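Local coordinates for DNA replication protein DnaC (Aquifex aeolicus, PDB 3ECC) that acts as a helicase loader at the initiation of bacterial DNA replication and probably binds ATP, here represented by ADP with beryllium trifluoride and magnesium, at residues F80-L85 against K93-V98; T127-Y130 against S135-I138; D10-K15 against K51-V56; L23-V28 against E175-K180; K60-Y63 against G67-G70. One frame throughout, in Å; residues are numbered along the deposited sequence.

Contact 1: residues F80-L85 against K93-V98; sequences FRLKHL and KFLKTV
Phe94 lays its ring among Arg81, Leu82 and Leu85, joining helices 75-86 and 93-99 into a helical hairpin on the surface of the P-loop NTPase fold. The axes of the two short segments run roughly antiparallel, at 139° and 10.6 Å apart, so the gap is bridged mainly by side chains. Phe94 CG stands anti to its backbone N (chi1 179°), which sends the ring across to the other helix. All three partners cross the phenyl group at about a right angle. Leu82 arrives at the ring's edge, its CD2 methyl 3.5 Å from Phe94 CD2. Leu85 CD1 meets the same ring atom, Phe94 CD2, at 3.7 Å. Arg81 NH1 comes to 3.6 Å from Phe94 CE1, obliquely to the ring, with a guanidinium plane tilted 26° from that of the phenyl group. Val98 CG2 lies over one face of the Phe94 ring. Leu78 of helix 75-86 also touches Phe94 and Val98, while Leu82 also touches Ile125 of helix 116-131. The hairpin thus illustrates how a single aromatic residue can gather several partners from one helix. The same Leu82 CD2 methyl also meets Leu95 CD1 at 3.7 Å.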
# COMPACT_ATOMS: atom_id res chain seq x y z
N PHE A 80 7.59 13.82 -0.79
CA PHE A 80 8.67 14.82 -0.72
C PHE A 80 9.58 14.79 -1.95
O PHE A 80 10.04 15.84 -2.42
CB PHE A 80 9.53 14.64 0.56
CG PHE A 80 8.88 15.18 1.81
CD1 PHE A 80 8.41 16.49 1.86
CD2 PHE A 80 8.78 14.39 2.95
CE1 PHE A 80 7.82 16.99 3.02
CE2 PHE A 80 8.19 14.88 4.11
CZ PHE A 80 7.71 16.18 4.15
N ARG A 81 9.85 13.59 -2.46
CA ARG A 81 10.64 13.43 -3.68
C ARG A 81 9.96 14.12 -4.84
O ARG A 81 10.53 15.02 -5.47
CB ARG A 81 10.80 11.95 -4.03
CG ARG A 81 11.95 11.25 -3.36
CD ARG A 81 12.38 10.08 -4.21
NE ARG A 81 12.80 8.94 -3.41
CZ ARG A 81 13.19 7.78 -3.92
NH1 ARG A 81 13.23 7.61 -5.24
NH2 ARG A 81 13.56 6.78 -3.12
N LEU A 82 8.72 13.71 -5.11
CA LEU A 82 7.95 14.23 -6.22
C LEU A 82 7.74 15.74 -6.13
O LEU A 82 8.00 16.44 -7.10
CB LEU A 82 6.60 13.53 -6.33
CG LEU A 82 6.65 12.09 -6.85
CD1 LEU A 82 5.32 11.39 -6.58
CD2 LEU A 82 7.00 12.04 -8.34
N LYS A 83 7.27 16.22 -4.98
CA LYS A 83 7.02 17.66 -4.82
C LYS A 83 8.23 18.49 -5.23
O LYS A 83 8.08 19.61 -5.74
CB LYS A 83 6.59 18.03 -3.41
CG LYS A 83 5.97 19.40 -3.31
CD LYS A 83 6.47 20.16 -2.10
CE LYS A 83 5.74 21.50 -1.93
NZ LYS A 83 6.05 22.16 -0.62
N HIS A 84 9.43 17.94 -5.01
CA HIS A 84 10.66 18.62 -5.40
C HIS A 84 10.83 18.72 -6.92
O HIS A 84 10.98 19.82 -7.45
CB HIS A 84 11.89 17.98 -4.76
CG HIS A 84 13.18 18.58 -5.22
ND1 HIS A 84 14.09 17.90 -6.00
CD2 HIS A 84 13.66 19.84 -5.09
CE1 HIS A 84 15.10 18.70 -6.29
NE2 HIS A 84 14.86 19.88 -5.74
N LEU A 85 10.79 17.59 -7.61
CA LEU A 85 10.91 17.58 -9.07
C LEU A 85 9.64 18.07 -9.77
O LEU A 85 9.67 18.35 -10.97
CB LEU A 85 11.36 16.21 -9.60
CG LEU A 85 11.25 14.95 -8.74
CD1 LEU A 85 10.72 13.80 -9.56
CD2 LEU A 85 12.59 14.59 -8.11
N LYS A 93 10.24 11.80 -15.82
CA LYS A 93 10.59 10.39 -15.99
C LYS A 93 10.35 9.57 -14.73
O LYS A 93 9.91 8.42 -14.82
CB LYS A 93 12.05 10.25 -16.47
CG LYS A 93 12.25 10.64 -17.93
CD LYS A 93 13.68 10.43 -18.41
CE LYS A 93 13.81 10.75 -19.90
NZ LYS A 93 15.22 10.69 -20.39
N PHE A 94 10.62 10.16 -13.57
CA PHE A 94 10.35 9.49 -12.31
C PHE A 94 8.86 9.34 -12.03
O PHE A 94 8.41 8.28 -11.57
CB PHE A 94 11.03 10.23 -11.16
CG PHE A 94 10.79 9.61 -9.82
CD1 PHE A 94 11.40 8.41 -9.47
CD2 PHE A 94 9.97 10.23 -8.89
CE1 PHE A 94 11.18 7.83 -8.22
CE2 PHE A 94 9.75 9.67 -7.64
CZ PHE A 94 10.35 8.47 -7.31
N LEU A 95 8.09 10.38 -12.33
CA LEU A 95 6.65 10.37 -12.09
C LEU A 95 5.92 9.31 -12.93
O LEU A 95 5.01 8.65 -12.43
CB LEU A 95 6.05 11.75 -12.33
CG LEU A 95 4.55 11.92 -12.12
CD1 LEU A 95 4.15 11.65 -10.68
CD2 LEU A 95 4.10 13.30 -12.55
N LYS A 96 6.34 9.14 -14.18
CA LYS A 96 5.72 8.16 -15.09
C LYS A 96 6.00 6.72 -14.67
O LYS A 96 5.13 5.86 -14.77
CB LYS A 96 6.19 8.35 -16.53
CG LYS A 96 5.24 9.15 -17.40
CD LYS A 96 5.95 9.67 -18.63
CE LYS A 96 5.40 11.02 -19.03
NZ LYS A 96 6.48 11.84 -19.64
N THR A 97 7.23 6.48 -14.20
CA THR A 97 7.62 5.15 -13.74
C THR A 97 6.84 4.77 -12.49
O THR A 97 6.52 3.59 -12.30
CB THR A 97 9.12 5.07 -13.43
OG1 THR A 97 9.51 6.24 -12.71
CG2 THR A 97 9.92 4.98 -14.73
N VAL A 98 6.53 5.76 -11.65
CA VAL A 98 5.71 5.54 -10.47
C VAL A 98 4.25 5.31 -10.85
O VAL A 98 3.67 4.29 -10.48
CB VAL A 98 5.83 6.72 -9.46
CG1 VAL A 98 4.75 6.60 -8.38
CG2 VAL A 98 7.21 6.75 -8.83

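Contact 2: residues T127-Y130 against S135-I138; sequences TYRY and STII
Arg129 reaches the backbone of Ser135 with its guanidinium group, NH2 donating a hydrogen bond to Ser135 O at 2.6 Å. The oxygen lies nearly in the guanidinium plane, but the donor stands above the carbonyl plane, about 50° out of it, and the N-H...O angle of 146° is moderately bent. Beside this bond, Thr136 comes to the same flat group at its edge, with CB 3.4 Å from Arg129 NE and CG2 a little farther away. What brings the guanidinium round is a bend in the arginine chain at chi3 (74°), which turns the head toward the start of the strand instead of letting the side chain run straight out.

In the next shell, NH2 has a second acceptor, Ser101 O, and NH1 makes a weak bond to Leu99 O. The buried cationic group therefore collects main-chain carbonyls from two separate parts of the chain, which would help to compensate its charge. Ser135 is steadied in turn by its own hydroxyl, since OG is bonded to Pro102 O. Farther out, Thr136 O receives a hydrogen bond from Asn174 ND2, and Ile137 pairs through its backbone with Leu104 and Leu106. Here an arginine near the end of helix 116-131 ties that helix to the entrance of strand 136-141, within the beta-alpha-beta crossover that begins at strand 104-107 and is the repeating element of a P-loop NTPase sheet.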
# COMPACT_ATOMS: atom_id res chain seq x y z
N THR A 127 -6.02 8.03 -8.27
CA THR A 127 -7.01 8.14 -9.34
C THR A 127 -6.45 7.61 -10.67
O THR A 127 -7.15 6.93 -11.43
CB THR A 127 -7.51 9.60 -9.47
OG1 THR A 127 -8.07 10.02 -8.22
CG2 THR A 127 -8.57 9.71 -10.53
N TYR A 128 -5.19 7.92 -10.94
CA TYR A 128 -4.52 7.42 -12.13
C TYR A 128 -4.46 5.89 -12.13
O TYR A 128 -4.81 5.25 -13.13
CB TYR A 128 -3.11 8.00 -12.21
CG TYR A 128 -2.41 7.71 -13.50
CD1 TYR A 128 -2.53 8.57 -14.60
CD2 TYR A 128 -1.60 6.58 -13.62
CE1 TYR A 128 -1.87 8.30 -15.79
CE2 TYR A 128 -0.94 6.31 -14.81
CZ TYR A 128 -1.08 7.16 -15.90
OH TYR A 128 -0.42 6.88 -17.07
N ARG A 129 -4.04 5.32 -11.00
CA ARG A 129 -3.89 3.88 -10.88
C ARG A 129 -5.23 3.17 -10.76
O ARG A 129 -5.34 2.00 -11.09
CB ARG A 129 -2.99 3.53 -9.69
CG ARG A 129 -1.55 4.00 -9.88
CD ARG A 129 -0.64 3.64 -8.72
NE ARG A 129 -0.31 2.22 -8.70
CZ ARG A 129 0.53 1.63 -9.56
NH1 ARG A 129 1.12 2.35 -10.50
NH2 ARG A 129 0.76 0.33 -9.48
N TYR A 130 -6.25 3.90 -10.31
CA TYR A 130 -7.65 3.44 -10.37
C TYR A 130 -8.17 3.41 -11.81
O TYR A 130 -8.78 2.42 -12.23
CB TYR A 130 -8.55 4.34 -9.51
CG TYR A 130 -10.02 4.01 -9.55
CD1 TYR A 130 -10.53 2.93 -8.83
CD2 TYR A 130 -10.92 4.77 -10.30
CE1 TYR A 130 -11.89 2.62 -8.85
CE2 TYR A 130 -12.28 4.46 -10.33
CZ TYR A 130 -12.75 3.39 -9.60
OH TYR A 130 -14.09 3.07 -9.63
N SER A 135 -2.23 -2.08 -10.36
CA SER A 135 -2.33 -2.71 -9.04
C SER A 135 -1.42 -2.04 -8.04
O SER A 135 -0.25 -1.78 -8.31
CB SER A 135 -2.02 -4.20 -9.12
OG SER A 135 -1.01 -4.45 -10.09
N THR A 136 -1.98 -1.75 -6.87
CA THR A 136 -1.28 -0.98 -5.86
C THR A 136 -1.58 -1.48 -4.46
O THR A 136 -2.74 -1.68 -4.08
CB THR A 136 -1.59 0.54 -5.99
OG1 THR A 136 -1.40 1.18 -4.72
CG2 THR A 136 -3.01 0.77 -6.44
N ILE A 137 -0.52 -1.70 -3.69
CA ILE A 137 -0.65 -2.20 -2.32
C ILE A 137 -0.43 -1.08 -1.32
O ILE A 137 0.46 -0.25 -1.48
CB ILE A 137 0.33 -3.36 -2.06
CG1 ILE A 137 0.08 -4.49 -3.06
CG2 ILE A 137 0.19 -3.86 -0.62
CD1 ILE A 137 1.17 -5.55 -3.11
N ILE A 138 -1.25 -1.05 -0.28
CA ILE A 138 -1.22 0.03 0.69
C ILE A 138 -1.14 -0.54 2.09
O ILE A 138 -1.76 -1.55 2.39
CB ILE A 138 -2.51 0.90 0.57
CG1 ILE A 138 -2.54 1.66 -0.75
CG2 ILE A 138 -2.63 1.86 1.76
CD1 ILE A 138 -3.92 2.11 -1.16

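Contact 3: residues D10-K15 against K51-V56; sequences DTYHPK and KTHLAV. With MG (magnesium ion), chain C; ADP (adenosine-5'-diphosphate), chain B; BEF (beryllium trifluoride ion), chain D.
Tyr12 has its ring clasped between protein and nucleotide: Leu54 CD2 lies over one face, while the adenine amino nitrogen N6 of ADP lies over the opposite one. The Leu54 side is a CH-pi contact, CD2 standing 3.6 Å from the ring centroid and almost on the ring normal. The leucine crosses the tyrosine at about a right angle. With CG anti to its backbone N (chi1 -157°), Tyr12 projects from its loop toward helix 51-65. His53 adjoins the tyrosine obliquely, with the two ring planes 50° apart, and its ND1 is hydrogen-bonded to the ribose hydroxyl, 2.8 Å from ADP O2'. The next residue of the loop recognises the base through its main chain, as His13 O accepts a hydrogen bond from ADP N6 at 3.1 Å.

At the other end of the nucleotide, the helix start works as a P-loop, or Walker A motif. Lys51 N and Thr52 N donate to the beta-phosphate and His53 N to the alpha-phosphate, while Lys51 NZ reaches ADP O2B at 2.7 Å, next to the beryllium fluoride that replaces a gamma-phosphate. Thr52 OG1 and ADP O1B ligate the magnesium ion, and Thr52 OG1 is also hydrogen-bonded to Asp107 OD2.

The site is framed by the fold: Tyr12 rests on Gln19 and Leu54 on Ile26, both of helix 17-31, whereas Lys51 and Ala55 pack on Thr139 of strand 136-141 and Thr52 on Phe72 of strand 71-74.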
# COMPACT_ATOMS: atom_id res chain seq x y z
N ASP A 10 8.09 -16.51 3.43
CA ASP A 10 8.62 -17.74 4.00
C ASP A 10 9.14 -17.50 5.42
O ASP A 10 8.81 -18.25 6.35
CB ASP A 10 9.73 -18.27 3.11
CG ASP A 10 9.91 -19.75 3.23
OD1 ASP A 10 10.36 -20.20 4.32
OD2 ASP A 10 9.61 -20.47 2.25
N THR A 11 9.95 -16.46 5.57
CA THR A 11 10.37 -15.96 6.87
C THR A 11 9.16 -15.59 7.75
O THR A 11 9.30 -15.37 8.96
CB THR A 11 11.27 -14.71 6.71
OG1 THR A 11 12.39 -15.03 5.88
CG2 THR A 11 11.77 -14.20 8.06
N TYR A 12 7.99 -15.52 7.13
CA TYR A 12 6.77 -15.14 7.84
C TYR A 12 6.10 -16.31 8.56
O TYR A 12 5.65 -17.28 7.94
CB TYR A 12 5.77 -14.43 6.92
CG TYR A 12 4.80 -13.57 7.69
CD1 TYR A 12 5.10 -12.25 7.99
CD2 TYR A 12 3.60 -14.09 8.16
CE1 TYR A 12 4.23 -11.46 8.72
CE2 TYR A 12 2.71 -13.31 8.88
CZ TYR A 12 3.03 -11.99 9.15
OH TYR A 12 2.16 -11.21 9.87
N HIS A 13 6.06 -16.20 9.88
CA HIS A 13 5.31 -17.12 10.70
C HIS A 13 4.25 -16.34 11.45
O HIS A 13 4.54 -15.65 12.43
CB HIS A 13 6.25 -17.85 11.67
CG HIS A 13 7.32 -18.63 10.98
ND1 HIS A 13 8.54 -18.08 10.64
CD2 HIS A 13 7.35 -19.91 10.52
CE1 HIS A 13 9.28 -18.99 10.03
NE2 HIS A 13 8.58 -20.11 9.94
N PRO A 14 3.01 -16.42 10.95
CA PRO A 14 1.87 -15.73 11.54
C PRO A 14 1.75 -15.99 13.03
O PRO A 14 1.97 -17.12 13.48
CB PRO A 14 0.66 -16.34 10.81
CG PRO A 14 1.22 -17.44 9.92
CD PRO A 14 2.65 -17.13 9.72
N LYS A 15 1.41 -14.96 13.80
CA LYS A 15 1.38 -15.09 15.25
C LYS A 15 -0.03 -15.07 15.81
O LYS A 15 -0.22 -15.11 17.03
CB LYS A 15 2.25 -14.01 15.92
CG LYS A 15 3.75 -14.22 15.71
CD LYS A 15 4.54 -13.99 16.99
CE LYS A 15 6.04 -14.25 16.79
NZ LYS A 15 6.31 -15.51 16.02
N LYS A 51 2.52 -5.03 9.05
CA LYS A 51 1.91 -4.60 7.78
C LYS A 51 2.95 -4.39 6.68
O LYS A 51 2.84 -4.97 5.59
CB LYS A 51 1.06 -3.34 7.97
CG LYS A 51 -0.08 -3.51 8.96
CD LYS A 51 -0.95 -2.27 9.06
CE LYS A 51 -0.17 -1.07 9.59
NZ LYS A 51 0.24 -1.24 11.02
N THR A 52 3.96 -3.57 6.96
CA THR A 52 5.03 -3.30 6.00
C THR A 52 5.76 -4.60 5.65
O THR A 52 6.17 -4.80 4.51
CB THR A 52 6.03 -2.29 6.55
OG1 THR A 52 5.32 -1.13 7.01
CG2 THR A 52 7.04 -1.88 5.48
N HIS A 53 5.89 -5.48 6.64
CA HIS A 53 6.54 -6.77 6.43
C HIS A 53 5.85 -7.54 5.31
O HIS A 53 6.50 -8.01 4.37
CB HIS A 53 6.53 -7.60 7.73
CG HIS A 53 7.36 -8.84 7.65
ND1 HIS A 53 8.62 -8.92 8.20
CD2 HIS A 53 7.13 -10.03 7.07
CE1 HIS A 53 9.12 -10.12 7.97
NE2 HIS A 53 8.24 -10.81 7.28
N LEU A 54 4.53 -7.65 5.40
CA LEU A 54 3.75 -8.42 4.43
C LEU A 54 3.66 -7.73 3.08
O LEU A 54 3.58 -8.41 2.05
CB LEU A 54 2.34 -8.71 4.97
CG LEU A 54 2.32 -9.80 6.03
CD1 LEU A 54 0.96 -9.90 6.68
CD2 LEU A 54 2.73 -11.13 5.41
N ALA A 55 3.68 -6.40 3.08
CA ALA A 55 3.71 -5.60 1.85
C ALA A 55 5.00 -5.81 1.06
O ALA A 55 4.98 -5.86 -0.17
CB ALA A 55 3.52 -4.13 2.18
N VAL A 56 6.13 -5.91 1.76
CA VAL A 56 7.42 -6.13 1.10
C VAL A 56 7.51 -7.58 0.64
O VAL A 56 7.99 -7.87 -0.47
CB VAL A 56 8.61 -5.77 2.01
CG1 VAL A 56 9.93 -6.09 1.32
CG2 VAL A 56 8.56 -4.30 2.39
MG MG C . 4.65 -0.27 8.49
PB ADP B . 3.96 -2.34 10.72
O1B ADP B . 4.41 -2.10 9.29
O2B ADP B . 2.51 -2.75 10.84
O3B ADP B . 4.37 -1.26 11.68
PA ADP B . 6.27 -3.93 10.61
O1A ADP B . 6.13 -4.66 9.30
O2A ADP B . 7.17 -2.72 10.43
O3A ADP B . 4.81 -3.60 11.21
O5' ADP B . 6.85 -4.91 11.75
C5' ADP B . 7.80 -4.50 12.73
C4' ADP B . 8.96 -5.50 12.76
O4' ADP B . 8.46 -6.78 13.15
C3' ADP B . 9.57 -5.67 11.38
O3' ADP B . 10.98 -5.59 11.52
C2' ADP B . 9.12 -7.04 10.90
O2' ADP B . 10.17 -7.71 10.22
C1' ADP B . 8.79 -7.78 12.18
N9 ADP B . 7.67 -8.74 12.03
C8 ADP B . 6.35 -8.46 12.09
N7 ADP B . 5.60 -9.59 11.95
C5 ADP B . 6.44 -10.62 11.82
C6 ADP B . 6.33 -12.09 11.63
N6 ADP B . 5.14 -12.72 11.57
N1 ADP B . 7.47 -12.80 11.54
C2 ADP B . 8.68 -12.21 11.61
N3 ADP B . 8.85 -10.89 11.78
C4 ADP B . 7.80 -10.06 11.88
BE BEF D . 3.72 0.88 11.06
F1 BEF D . 2.07 0.34 11.37
F2 BEF D . 4.38 0.83 9.42
F3 BEF D . 4.80 1.01 12.45

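Contact 4: residues L23-V28 against E175-K180; sequences LLTIRV and ELLVIK
Thr25 and Leu177 meet because their first torsions aim them at one another: Thr25 CG2 is anti to its backbone N, with OG1 beside that N (chi1 -54°), and Leu177 CG is anti to its carbonyl carbon (chi1 -72°). The pair joins helix 17-31 to strand 174-178, an outermost strand of the parallel sheet in this P-loop NTPase fold. Reaching toward each other tip to tip, the two side chains touch through the leucine methyls, and Leu177 CD2 comes to 3.9 Å from Thr25 CB. The hydroxyl does not bond across the contact; Thr25 OG1 is hydrogen-bonded to Arg21 O, one turn back in its own helix. This keeps the polar branch tied to the helix while the threonine still offers an apolar surface to the strand.

The strand side is held by the sheet itself, for Glu175 and Leu177 both share backbone hydrogen bonds with Thr42 of strand 40-45. The next helix residue, Ile26, touches Leu41 and Phe43 of strand 40-45 and Leu54 and Thr58 of helix 51-65, which carries the packing inward. The contact is modest and lies at the surface, an example of a helix laid against a sheet margin through a threonine, a leucine and the end of a glutamate. Glu175, approaching Thr25 from the opposite direction with its chain extended beyond CG, sets OE1 3.5 Å from Thr25 CG2.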
# COMPACT_ATOMS: atom_id res chain seq x y z
N LEU A 23 -1.83 -14.16 5.26
CA LEU A 23 -0.80 -14.93 4.54
C LEU A 23 -1.42 -15.79 3.44
O LEU A 23 -0.89 -15.85 2.33
CB LEU A 23 0.04 -15.78 5.51
CG LEU A 23 1.07 -16.76 4.92
CD1 LEU A 23 2.14 -16.04 4.11
CD2 LEU A 23 1.71 -17.60 6.02
N LEU A 24 -2.53 -16.44 3.75
CA LEU A 24 -3.22 -17.30 2.77
C LEU A 24 -3.86 -16.46 1.67
O LEU A 24 -3.83 -16.84 0.50
CB LEU A 24 -4.26 -18.20 3.45
CG LEU A 24 -3.74 -19.22 4.48
CD1 LEU A 24 -4.87 -19.86 5.27
CD2 LEU A 24 -2.83 -20.29 3.86
N THR A 25 -4.41 -15.30 2.04
CA THR A 25 -4.98 -14.38 1.07
C THR A 25 -3.92 -13.76 0.16
O THR A 25 -4.18 -13.47 -1.01
CB THR A 25 -5.81 -13.27 1.74
OG1 THR A 25 -6.80 -13.86 2.59
CG2 THR A 25 -6.50 -12.43 0.69
N ILE A 26 -2.71 -13.56 0.69
CA ILE A 26 -1.60 -13.03 -0.12
C ILE A 26 -1.11 -14.06 -1.12
O ILE A 26 -0.92 -13.75 -2.30
CB ILE A 26 -0.41 -12.56 0.75
CG1 ILE A 26 -0.81 -11.39 1.64
CG2 ILE A 26 0.78 -12.19 -0.12
CD1 ILE A 26 0.13 -11.17 2.82
N ARG A 27 -0.91 -15.29 -0.64
CA ARG A 27 -0.42 -16.39 -1.48
C ARG A 27 -1.35 -16.67 -2.67
O ARG A 27 -0.88 -16.85 -3.80
CB ARG A 27 -0.17 -17.66 -0.64
CG ARG A 27 1.08 -17.58 0.26
CD ARG A 27 1.65 -18.95 0.61
NE ARG A 27 2.90 -18.86 1.37
CZ ARG A 27 4.12 -18.72 0.84
NH1 ARG A 27 4.27 -18.65 -0.48
NH2 ARG A 27 5.18 -18.65 1.62
N VAL A 28 -2.65 -16.67 -2.41
CA VAL A 28 -3.65 -16.77 -3.47
C VAL A 28 -3.51 -15.59 -4.44
O VAL A 28 -3.51 -15.78 -5.65
CB VAL A 28 -5.08 -16.78 -2.90
CG1 VAL A 28 -6.10 -16.60 -4.01
CG2 VAL A 28 -5.34 -18.07 -2.16
N GLU A 175 -8.45 -5.42 -1.86
CA GLU A 175 -9.08 -6.20 -0.82
C GLU A 175 -8.53 -5.80 0.55
O GLU A 175 -7.32 -5.63 0.71
CB GLU A 175 -8.86 -7.69 -1.06
CG GLU A 175 -10.06 -8.55 -0.72
CD GLU A 175 -9.67 -9.96 -0.31
OE1 GLU A 175 -8.97 -10.63 -1.11
OE2 GLU A 175 -10.06 -10.38 0.80
N LEU A 176 -9.41 -5.63 1.52
CA LEU A 176 -9.00 -5.18 2.85
C LEU A 176 -8.58 -6.35 3.74
O LEU A 176 -9.31 -7.33 3.88
CB LEU A 176 -10.12 -4.37 3.52
CG LEU A 176 -9.72 -3.53 4.74
CD1 LEU A 176 -9.24 -2.14 4.31
CD2 LEU A 176 -10.89 -3.42 5.73
N LEU A 177 -7.41 -6.22 4.36
CA LEU A 177 -6.94 -7.23 5.30
C LEU A 177 -6.55 -6.60 6.63
O LEU A 177 -5.49 -5.99 6.76
CB LEU A 177 -5.75 -8.01 4.71
CG LEU A 177 -6.03 -9.00 3.58
CD1 LEU A 177 -4.74 -9.38 2.87
CD2 LEU A 177 -6.76 -10.25 4.07
N VAL A 178 -7.41 -6.74 7.63
CA VAL A 178 -7.09 -6.21 8.94
C VAL A 178 -6.15 -7.14 9.69
O VAL A 178 -6.33 -8.35 9.70
CB VAL A 178 -8.33 -5.96 9.77
CG1 VAL A 178 -7.95 -5.32 11.08
CG2 VAL A 178 -9.27 -5.07 9.00
N ILE A 179 -5.14 -6.54 10.31
CA ILE A 179 -4.14 -7.29 11.05
C ILE A 179 -4.12 -6.83 12.50
O ILE A 179 -3.96 -5.64 12.78
CB ILE A 179 -2.75 -7.12 10.42
CG1 ILE A 179 -2.79 -7.58 8.97
CG2 ILE A 179 -1.71 -7.90 11.20
CD1 ILE A 179 -1.49 -7.45 8.29
N LYS A 180 -4.31 -7.77 13.41
CA LYS A 180 -4.59 -7.43 14.80
C LYS A 180 -3.63 -8.05 15.80
O LYS A 180 -4.03 -8.47 16.88
CB LYS A 180 -6.04 -7.78 15.15
CG LYS A 180 -7.05 -6.92 14.43
CD LYS A 180 -8.30 -6.69 15.27
CE LYS A 180 -9.24 -7.90 15.22
NZ LYS A 180 -10.05 -7.93 13.96

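Contact 5: residues K60-Y63 against G67-G70; sequences KAIY and GIRG
Tyr63 lies alongside Arg69 of the loop that follows its own helix, the two side chains pointing the same way. From the start of the side chain outward, CB comes first to the backbone, 3.6 Å from Ile68 O, an oxygen that sits near the plane of the ring at its edge. The torsion that sets CG anti to the backbone N (chi1 160°) then carries the ring out beside the arginine. Tyr63 CD1 meets Arg69 CG at 3.7 Å, and one atom farther along CE1 has both Arg69 CG and NE as neighbours, CG being the nearer. The guanidinium turns its edge to CE1, and its plane stands 62° from that of the ring.

The helix gives way at Gly67, the first residue to leave helical geometry, with positive phi (72°). Its amide makes a weak hydrogen bond to Ile62 O at 3.2 Å, and Gly67 CA makes a CA-H...O contact with Tyr63 O. Ile62 CG2 meets Ile68 CB at 4.0 Å, an apolar contact beside the turn.

The turn ends helix 51-65 and leads into strand 71-74, the outermost strand on that side of the sheet. Ile62 also packs on Val30 of helix 17-31, while Ile68 rests on the loop residues Pro35 and Pro102.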
# COMPACT_ATOMS: atom_id res chain seq x y z
N LYS A 60 7.92 -9.00 -3.31
CA LYS A 60 8.97 -9.95 -3.69
C LYS A 60 8.38 -11.22 -4.29
O LYS A 60 8.88 -11.71 -5.31
CB LYS A 60 9.81 -10.32 -2.46
CG LYS A 60 11.08 -9.51 -2.29
CD LYS A 60 11.73 -9.80 -0.93
CE LYS A 60 12.08 -11.29 -0.75
NZ LYS A 60 13.21 -11.77 -1.62
N ALA A 61 7.33 -11.73 -3.67
CA ALA A 61 6.68 -12.95 -4.13
C ALA A 61 6.17 -12.81 -5.56
O ALA A 61 6.34 -13.71 -6.38
CB ALA A 61 5.55 -13.34 -3.19
N ILE A 62 5.57 -11.66 -5.86
CA ILE A 62 5.14 -11.34 -7.22
C ILE A 62 6.33 -11.40 -8.16
O ILE A 62 6.27 -12.05 -9.21
CB ILE A 62 4.48 -9.95 -7.29
CG1 ILE A 62 3.12 -9.98 -6.59
CG2 ILE A 62 4.33 -9.50 -8.74
CD1 ILE A 62 2.59 -8.63 -6.24
N TYR A 63 7.43 -10.77 -7.76
CA TYR A 63 8.64 -10.73 -8.58
C TYR A 63 9.32 -12.10 -8.73
O TYR A 63 9.96 -12.37 -9.75
CB TYR A 63 9.62 -9.71 -8.00
CG TYR A 63 11.04 -9.92 -8.46
CD1 TYR A 63 11.46 -9.47 -9.71
CD2 TYR A 63 11.96 -10.60 -7.65
CE1 TYR A 63 12.76 -9.67 -10.14
CE2 TYR A 63 13.27 -10.81 -8.08
CZ TYR A 63 13.66 -10.34 -9.33
OH TYR A 63 14.95 -10.54 -9.76
N GLY A 67 7.87 -12.52 -11.97
CA GLY A 67 8.98 -11.76 -12.57
C GLY A 67 8.63 -10.31 -12.87
O GLY A 67 9.33 -9.64 -13.62
N ILE A 68 7.54 -9.84 -12.28
CA ILE A 68 7.10 -8.45 -12.45
C ILE A 68 7.75 -7.57 -11.38
O ILE A 68 7.51 -7.75 -10.19
CB ILE A 68 5.56 -8.34 -12.39
CG1 ILE A 68 4.94 -8.94 -13.66
CG2 ILE A 68 5.12 -6.89 -12.23
CD1 ILE A 68 3.58 -9.57 -13.44
N ARG A 69 8.60 -6.65 -11.83
CA ARG A 69 9.33 -5.75 -10.94
C ARG A 69 8.48 -4.54 -10.56
O ARG A 69 8.06 -3.76 -11.43
CB ARG A 69 10.62 -5.27 -11.62
CG ARG A 69 11.79 -6.22 -11.49
CD ARG A 69 13.07 -5.57 -11.99
NE ARG A 69 14.26 -6.13 -11.34
CZ ARG A 69 15.36 -5.43 -11.07
NH1 ARG A 69 15.43 -4.14 -11.38
NH2 ARG A 69 16.39 -6.02 -10.47
N GLY A 70 8.24 -4.37 -9.26
CA GLY A 70 7.51 -3.21 -8.75
C GLY A 70 8.39 -2.30 -7.91
O GLY A 70 9.62 -2.42 -7.95

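Overall arrangement
The five contacts spread over one P-loop NTPase domain built on a parallel sheet. Contacts 3 and 4, with centres about 10 Å apart, share packing: Leu54 touches Ile26 and Ile179, so the nucleotide pocket adjoins the joint between helix 17-31 and strand 174-178. Contact 5 lies farther along helix 51-65, which also carries contact 3. On the far side of the chain's centre from contacts 3 and 4, contact 1 lies about 30 Å from contact 4 between centres and touches contact 2 through Val98 and Arg129. In sequence, contacts 3, 5, 1 and 2 follow one another, while contact 4 crosses contact 3 and encloses 5, 1 and 2, bringing early and late parts of the chain together next to contact 3, which holds the ADP.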